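Local structure of xyloglucan-specific endo-beta-1,4-glucanase GH12 (Aspergillus niveus, 4NPR) at residues Asn88-Phe93 with Asp218-Thr223; Ala122-Leu127 with Asn136-Val141. The protein probably hydrolyses internal beta-1,4-glucosidic linkages of xyloglucan, a plant cell-wall polysaccharide, with retention of the beta configuration. All coordinates share one frame; numbering follows the deposited sequence.

Contacts 1 and 2 join four strands of the larger sheet in a beta jelly roll, and their centres lie about 10 Å apart. Strand 215-226, one half of contact 1, borders strand 117-128, one half of contact 2. Probable backbone hydrogen bonds join these two inner strands: Gln220 O is 2.7 Å from Asp124 N, and Gly222 N is 3.0 Å from Ala122 O. Side chains meet as well, Gln220 OE1 packing 3.2 Å from Phe126 CE2. By this register Ala90 and Gln220 lie on the same sheet face as Asp124, Phe126, Glu138 and Met140. This face, turned away from helix 198-207 and the second sheet, is probably the concave one that forms the substrate cleft in family 12 enzymes.

Contact 1: Asn88-Phe93 with Asp218-Thr223; sequences NAALQF and DVQAGT
Gln220 lies beside Ala90 on one face of an antiparallel strand pair whose axes make an angle of 169°, and the Asn88 amide comes up to it there. Its CB sits 3.5 Å from Asn88 OD1. CG, beside its own backbone N (chi1 -54°), comes within 3.8 Å of Ala90 CB, and the chain then runs extended until CD passes by the Asn88 oxygen. At the tip, NE2 stands 3.0 Å from Asn88 OD1; the two amide planes are turned 81° apart, nearly perpendicular. At the other end of the Asn88 amide, ND2 hydrogen-bonds to Phe86 O, just ahead of the strand.

Backbone bonds set this register. Ala89 N reaches Ala221 O at 2.8 Å, and Ala221 N returns to Ala89 O at 2.9 Å. Two residues on, Leu91 N donates to Val219 O over 3.0 Å, but the reciprocal bond is replaced by water: a single molecule accepts from Val219 N at 2.7 Å and donates to both Leu91 O and Asp218 OD1. The water bridges the two chains where direct pairing gives out. Beyond it the Phe93 ring swings back, its CZ 4.0 Å from Val219 CG2, with Val219 N near the ring plane at its edge.

Ala89, Leu91, Val219 and Ala221 point to the other face, where Val240 meets Leu91 and Tyr238 meets Ala221. Those partners belong to strand 231-240 of the second sheet, an arrangement characteristic of the two-sheet sandwich of the family 12 jelly roll.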
loop_
_atom_site.group_PDB
_atom_site.type_symbol
_atom_site.label_atom_id
_atom_site.label_comp_id
_atom_site.label_asym_id
_atom_site.label_seq_id
_atom_site.Cartn_x
_atom_site.Cartn_y
_atom_site.Cartn_z
ATOM N N ASN A 88 3.897 1.671 6.475
ATOM C CA ASN A 88 3.317 0.440 6.014
ATOM C C ASN A 88 3.879 -0.704 6.792
ATOM O O ASN A 88 4.979 -0.636 7.353
ATOM C CB ASN A 88 3.668 0.205 4.548
ATOM C CG ASN A 88 5.148 -0.020 4.337
ATOM O OD1 ASN A 88 5.616 -1.151 4.185
ATOM N ND2 ASN A 88 5.904 1.059 4.342
ATOM N N ALA A 89 3.120 -1.785 6.813
ATOM C CA ALA A 89 3.637 -3.089 7.219
ATOM C C ALA A 89 4.032 -3.907 5.951
ATOM O O ALA A 89 3.198 -4.141 5.100
ATOM C CB ALA A 89 2.576 -3.839 8.005
ATOM N N ALA A 90 5.277 -4.387 5.903
ATOM C CA ALA A 90 5.816 -5.195 4.808
ATOM C C ALA A 90 6.055 -6.636 5.248
ATOM O O ALA A 90 6.696 -6.924 6.267
ATOM C CB ALA A 90 7.126 -4.588 4.310
ATOM N N LEU A 91 5.537 -7.552 4.463
ATOM C CA LEU A 91 5.669 -8.951 4.752
ATOM C C LEU A 91 7.051 -9.376 4.314
ATOM O O LEU A 91 7.479 -8.990 3.242
ATOM C CB LEU A 91 4.640 -9.733 3.959
ATOM C CG LEU A 91 4.653 -11.232 4.198
ATOM C CD1 LEU A 91 4.138 -11.502 5.606
ATOM C CD2 LEU A 91 3.830 -11.955 3.123
ATOM N N GLN A 92 7.712 -10.197 5.131
ATOM C CA GLN A 92 9.043 -10.737 4.856
ATOM C C GLN A 92 8.872 -12.165 4.378
ATOM O O GLN A 92 8.382 -13.023 5.081
ATOM C CB GLN A 92 9.896 -10.682 6.114
ATOM C CG GLN A 92 9.945 -9.300 6.758
ATOM C CD GLN A 92 10.495 -8.217 5.796
ATOM O OE1 GLN A 92 9.776 -7.313 5.356
ATOM N NE2 GLN A 92 11.759 -8.322 5.467
ATOM N N PHE A 93 9.208 -12.411 3.136
ATOM C CA PHE A 93 9.008 -13.742 2.588
ATOM C C PHE A 93 9.992 -13.964 1.469
ATOM O O PHE A 93 10.650 -13.055 0.980
ATOM C CB PHE A 93 7.572 -13.926 2.062
ATOM C CG PHE A 93 7.241 -13.017 0.893
ATOM C CD1 PHE A 93 7.056 -11.655 1.088
ATOM C CD2 PHE A 93 7.149 -13.531 -0.404
ATOM C CE1 PHE A 93 6.778 -10.824 0.035
ATOM C CE2 PHE A 93 6.875 -12.704 -1.467
ATOM C CZ PHE A 93 6.692 -11.343 -1.248
ATOM N N ASP A 218 7.788 -7.957 -2.962
ATOM C CA ASP A 218 7.434 -7.114 -1.809
ATOM C C ASP A 218 5.887 -7.051 -1.744
ATOM O O ASP A 218 5.251 -6.868 -2.769
ATOM C CB ASP A 218 8.051 -5.689 -1.938
ATOM C CG ASP A 218 9.491 -5.562 -1.304
ATOM O OD1 ASP A 218 9.622 -5.498 -0.039
ATOM O OD2 ASP A 218 10.492 -5.478 -2.079
ATOM N N VAL A 219 5.307 -7.249 -0.549
ATOM C CA VAL A 219 3.888 -7.013 -0.293
ATOM C C VAL A 219 3.704 -6.151 0.965
ATOM O O VAL A 219 3.867 -6.612 2.094
ATOM C CB VAL A 219 3.120 -8.322 -0.117
ATOM C CG1 VAL A 219 1.632 -8.059 0.098
ATOM C CG2 VAL A 219 3.333 -9.191 -1.320
ATOM N N GLN A 220 3.317 -4.904 0.736
ATOM C CA GLN A 220 3.308 -3.871 1.757
ATOM C C GLN A 220 1.915 -3.248 1.855
ATOM O O GLN A 220 1.290 -3.026 0.838
ATOM C CB GLN A 220 4.274 -2.791 1.352
ATOM C CG GLN A 220 5.663 -3.309 1.069
ATOM C CD GLN A 220 6.610 -2.160 0.818
ATOM O OE1 GLN A 220 6.646 -1.584 -0.267
ATOM N NE2 GLN A 220 7.347 -1.783 1.846
ATOM N N ALA A 221 1.430 -2.979 3.059
ATOM C CA ALA A 221 0.123 -2.319 3.225
ATOM C C ALA A 221 0.224 -1.146 4.249
ATOM O O ALA A 221 0.741 -1.330 5.358
ATOM C CB ALA A 221 -0.951 -3.321 3.629
ATOM N N GLY A 222 -0.219 0.051 3.822
ATOM C CA GLY A 222 -0.178 1.240 4.643
ATOM C C GLY A 222 -0.985 2.407 4.084
ATOM O O GLY A 222 -1.990 2.223 3.377
ATOM N N THR A 223 -0.540 3.621 4.397
ATOM C CA THR A 223 -1.219 4.800 3.918
ATOM C C THR A 223 -0.215 5.812 3.347
ATOM O O THR A 223 0.890 5.936 3.877
ATOM C CB THR A 223 -2.053 5.456 5.047
ATOM O OG1 THR A 223 -2.663 6.678 4.580
ATOM C CG2 THR A 223 -1.197 5.739 6.210
HETATM O O HOH W 1 2.039 -6.503 3.965
HETATM O O HOH W 2 7.178 -6.768 1.349
#

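Contact 2: Ala122-Leu127 with Asn136-Val141; sequences AYDMFL and NYEIMV
Met125 and Ile139 form the central hydrogen-bonded pair of this antiparallel hairpin. Ile139 N donates to Met125 O at 2.8 Å, with a C=O...N angle of 164° that places the donor almost in line with the carbonyl. Met125 N donates back to Ile139 O, in the carbonyl plane. The pair Tyr123-Val141 is likewise bonded in both directions. At the end next to the connecting loop Leu127 N binds Tyr137 O at 3.1 Å from above the carbonyl plane, while Leu127 O receives Asn136 N at 3.1 Å and, weakly, Asn136 ND2. Asn136 and Tyr137 thus both face Leu127, the definition of a classic beta bulge.

Apolar contacts fill one face. The Met125 chain bends at its thioether, bringing CE within 4.0 Å of Ile139 CG2 and close to Val141 CG2. Leu127 CD1 meets Ile139 CD1 at 3.9 Å, and Tyr123 CD1 rests 4.0 Å from Val141 CB.

The other face mixes acids (Asp124, Glu138) with Phe126 and Met140. Glu138, with CG opposite its backbone N (chi1 -179°), extends alongside Phe126; ring and carboxylate are 25° from parallel, and Phe126 CE1 lies 3.4 Å from Glu138 CG. The Glu138 carboxylate ends beside that of Asp124, at a modelled separation too short to be trusted. Met140 CG approaches Asp124 OD1 at 3.5 Å from the other strand.

Helix 198-207 packs under the apolar face, Phe201 reaching Met125 and Ile139, and Phe200 reaching Val141. Within the sheet, strands 215-226 and 179-186 border the hairpin on either side; Met140 touches Glu224 of the first, and Glu138 touches Met179 and Val181 of the second.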
loop_
_atom_site.group_PDB
_atom_site.type_symbol
_atom_site.label_atom_id
_atom_site.label_comp_id
_atom_site.label_asym_id
_atom_site.label_seq_id
_atom_site.Cartn_x
_atom_site.Cartn_y
_atom_site.Cartn_z
ATOM N N ALA A 122 -3.644 1.725 0.959
ATOM C CA ALA A 122 -3.222 0.979 -0.190
ATOM C C ALA A 122 -2.309 -0.165 0.209
ATOM O O ALA A 122 -1.495 -0.029 1.148
ATOM C CB ALA A 122 -2.492 1.909 -1.143
ATOM N N TYR A 123 -2.521 -1.297 -0.478
ATOM C CA TYR A 123 -1.504 -2.288 -0.713
ATOM C C TYR A 123 -0.599 -1.751 -1.806
ATOM O O TYR A 123 -1.066 -1.089 -2.741
ATOM C CB TYR A 123 -2.039 -3.631 -1.214
ATOM C CG TYR A 123 -2.954 -4.354 -0.293
ATOM C CD1 TYR A 123 -4.322 -4.049 -0.253
ATOM C CD2 TYR A 123 -2.486 -5.345 0.523
ATOM C CE1 TYR A 123 -5.183 -4.719 0.604
ATOM C CE2 TYR A 123 -3.333 -6.044 1.366
ATOM C CZ TYR A 123 -4.681 -5.720 1.426
ATOM O OH TYR A 123 -5.537 -6.436 2.272
ATOM N N ASP A 124 0.693 -2.076 -1.654
ATOM C CA ASP A 124 1.737 -1.856 -2.620
ATOM C C ASP A 124 2.548 -3.149 -2.822
ATOM O O ASP A 124 3.271 -3.574 -1.938
ATOM C CB ASP A 124 2.632 -0.758 -2.097
ATOM C CG ASP A 124 3.165 0.118 -3.188
ATOM O OD1 ASP A 124 2.788 -0.093 -4.362
ATOM O OD2 ASP A 124 3.949 1.033 -2.872
ATOM N N MET A 125 2.398 -3.780 -3.980
ATOM C CA MET A 125 3.067 -5.023 -4.302
ATOM C C MET A 125 3.957 -4.859 -5.530
ATOM O O MET A 125 3.553 -4.291 -6.540
ATOM C CB MET A 125 2.045 -6.090 -4.584
ATOM C CG MET A 125 1.101 -6.339 -3.434
ATOM S SD MET A 125 -0.110 -7.562 -3.955
ATOM C CE MET A 125 -1.304 -6.483 -4.734
ATOM N N PHE A 126 5.157 -5.406 -5.448
ATOM C CA PHE A 126 6.202 -5.125 -6.387
ATOM C C PHE A 126 6.660 -6.397 -7.082
ATOM O O PHE A 126 6.787 -7.446 -6.433
ATOM C CB PHE A 126 7.347 -4.518 -5.615
ATOM C CG PHE A 126 7.088 -3.119 -5.169
ATOM C CD1 PHE A 126 7.233 -2.067 -6.059
ATOM C CD2 PHE A 126 6.652 -2.859 -3.874
ATOM C CE1 PHE A 126 6.982 -0.771 -5.662
ATOM C CE2 PHE A 126 6.421 -1.571 -3.455
ATOM C CZ PHE A 126 6.579 -0.510 -4.355
ATOM N N LEU A 127 6.875 -6.304 -8.404
ATOM C CA LEU A 127 7.411 -7.402 -9.184
ATOM C C LEU A 127 8.817 -7.145 -9.670
ATOM O O LEU A 127 9.251 -5.980 -9.782
ATOM C CB LEU A 127 6.558 -7.635 -10.387
ATOM C CG LEU A 127 5.136 -7.922 -9.996
ATOM C CD1 LEU A 127 4.308 -8.132 -11.248
ATOM C CD2 LEU A 127 5.126 -9.145 -9.120
ATOM N N ASN A 136 10.426 -3.681 -11.526
ATOM C CA ASN A 136 9.959 -3.217 -12.832
ATOM C C ASN A 136 8.443 -2.944 -12.869
ATOM O O ASN A 136 7.980 -2.140 -13.663
ATOM C CB ASN A 136 10.401 -4.201 -13.945
ATOM C CG ASN A 136 9.640 -5.524 -13.926
ATOM O OD1 ASN A 136 9.299 -6.081 -14.980
ATOM N ND2 ASN A 136 9.389 -6.045 -12.743
ATOM N N TYR A 137 7.684 -3.621 -11.991
ATOM C CA TYR A 137 6.274 -3.366 -11.835
ATOM C C TYR A 137 5.856 -3.011 -10.439
ATOM O O TYR A 137 6.423 -3.438 -9.441
ATOM C CB TYR A 137 5.460 -4.568 -12.270
ATOM C CG TYR A 137 5.411 -4.732 -13.740
ATOM C CD1 TYR A 137 4.540 -3.976 -14.503
ATOM C CD2 TYR A 137 6.247 -5.629 -14.377
ATOM C CE1 TYR A 137 4.487 -4.124 -15.880
ATOM C CE2 TYR A 137 6.199 -5.808 -15.757
ATOM C CZ TYR A 137 5.315 -5.049 -16.508
ATOM O OH TYR A 137 5.287 -5.198 -17.885
ATOM N N GLU A 138 4.810 -2.230 -10.378
ATOM C CA GLU A 138 4.200 -1.963 -9.123
ATOM C C GLU A 138 2.709 -2.076 -9.287
ATOM O O GLU A 138 2.148 -1.530 -10.241
ATOM C CB GLU A 138 4.586 -0.564 -8.608
ATOM C CG GLU A 138 3.970 -0.236 -7.242
ATOM C CD GLU A 138 4.270 1.183 -6.774
ATOM O OE1 GLU A 138 4.910 1.986 -7.503
ATOM O OE2 GLU A 138 3.843 1.517 -5.659
ATOM N N ILE A 139 2.087 -2.772 -8.340
ATOM C CA ILE A 139 0.644 -2.900 -8.285
ATOM C C ILE A 139 0.097 -2.366 -6.959
ATOM O O ILE A 139 0.485 -2.793 -5.867
ATOM C CB ILE A 139 0.242 -4.347 -8.455
ATOM C CG1 ILE A 139 0.558 -4.802 -9.871
ATOM C CG2 ILE A 139 -1.248 -4.522 -8.216
ATOM C CD1 ILE A 139 1.955 -5.314 -10.044
ATOM N N MET A 140 -0.803 -1.413 -7.052
ATOM C CA MET A 140 -1.386 -0.845 -5.867
ATOM C C MET A 140 -2.861 -1.193 -5.841
ATOM O O MET A 140 -3.527 -1.259 -6.871
ATOM C CB MET A 140 -1.234 0.671 -5.825
ATOM C CG MET A 140 0.139 1.211 -6.161
ATOM S SD MET A 140 0.393 2.871 -5.441
ATOM C CE MET A 140 0.514 2.626 -3.666
ATOM N N VAL A 141 -3.370 -1.370 -4.634
ATOM C CA VAL A 141 -4.773 -1.595 -4.445
ATOM C C VAL A 141 -5.219 -0.649 -3.377
ATOM O O VAL A 141 -4.859 -0.799 -2.211
ATOM C CB VAL A 141 -5.076 -3.052 -4.070
ATOM C CG1 VAL A 141 -6.565 -3.210 -3.886
ATOM C CG2 VAL A 141 -4.555 -3.991 -5.168
#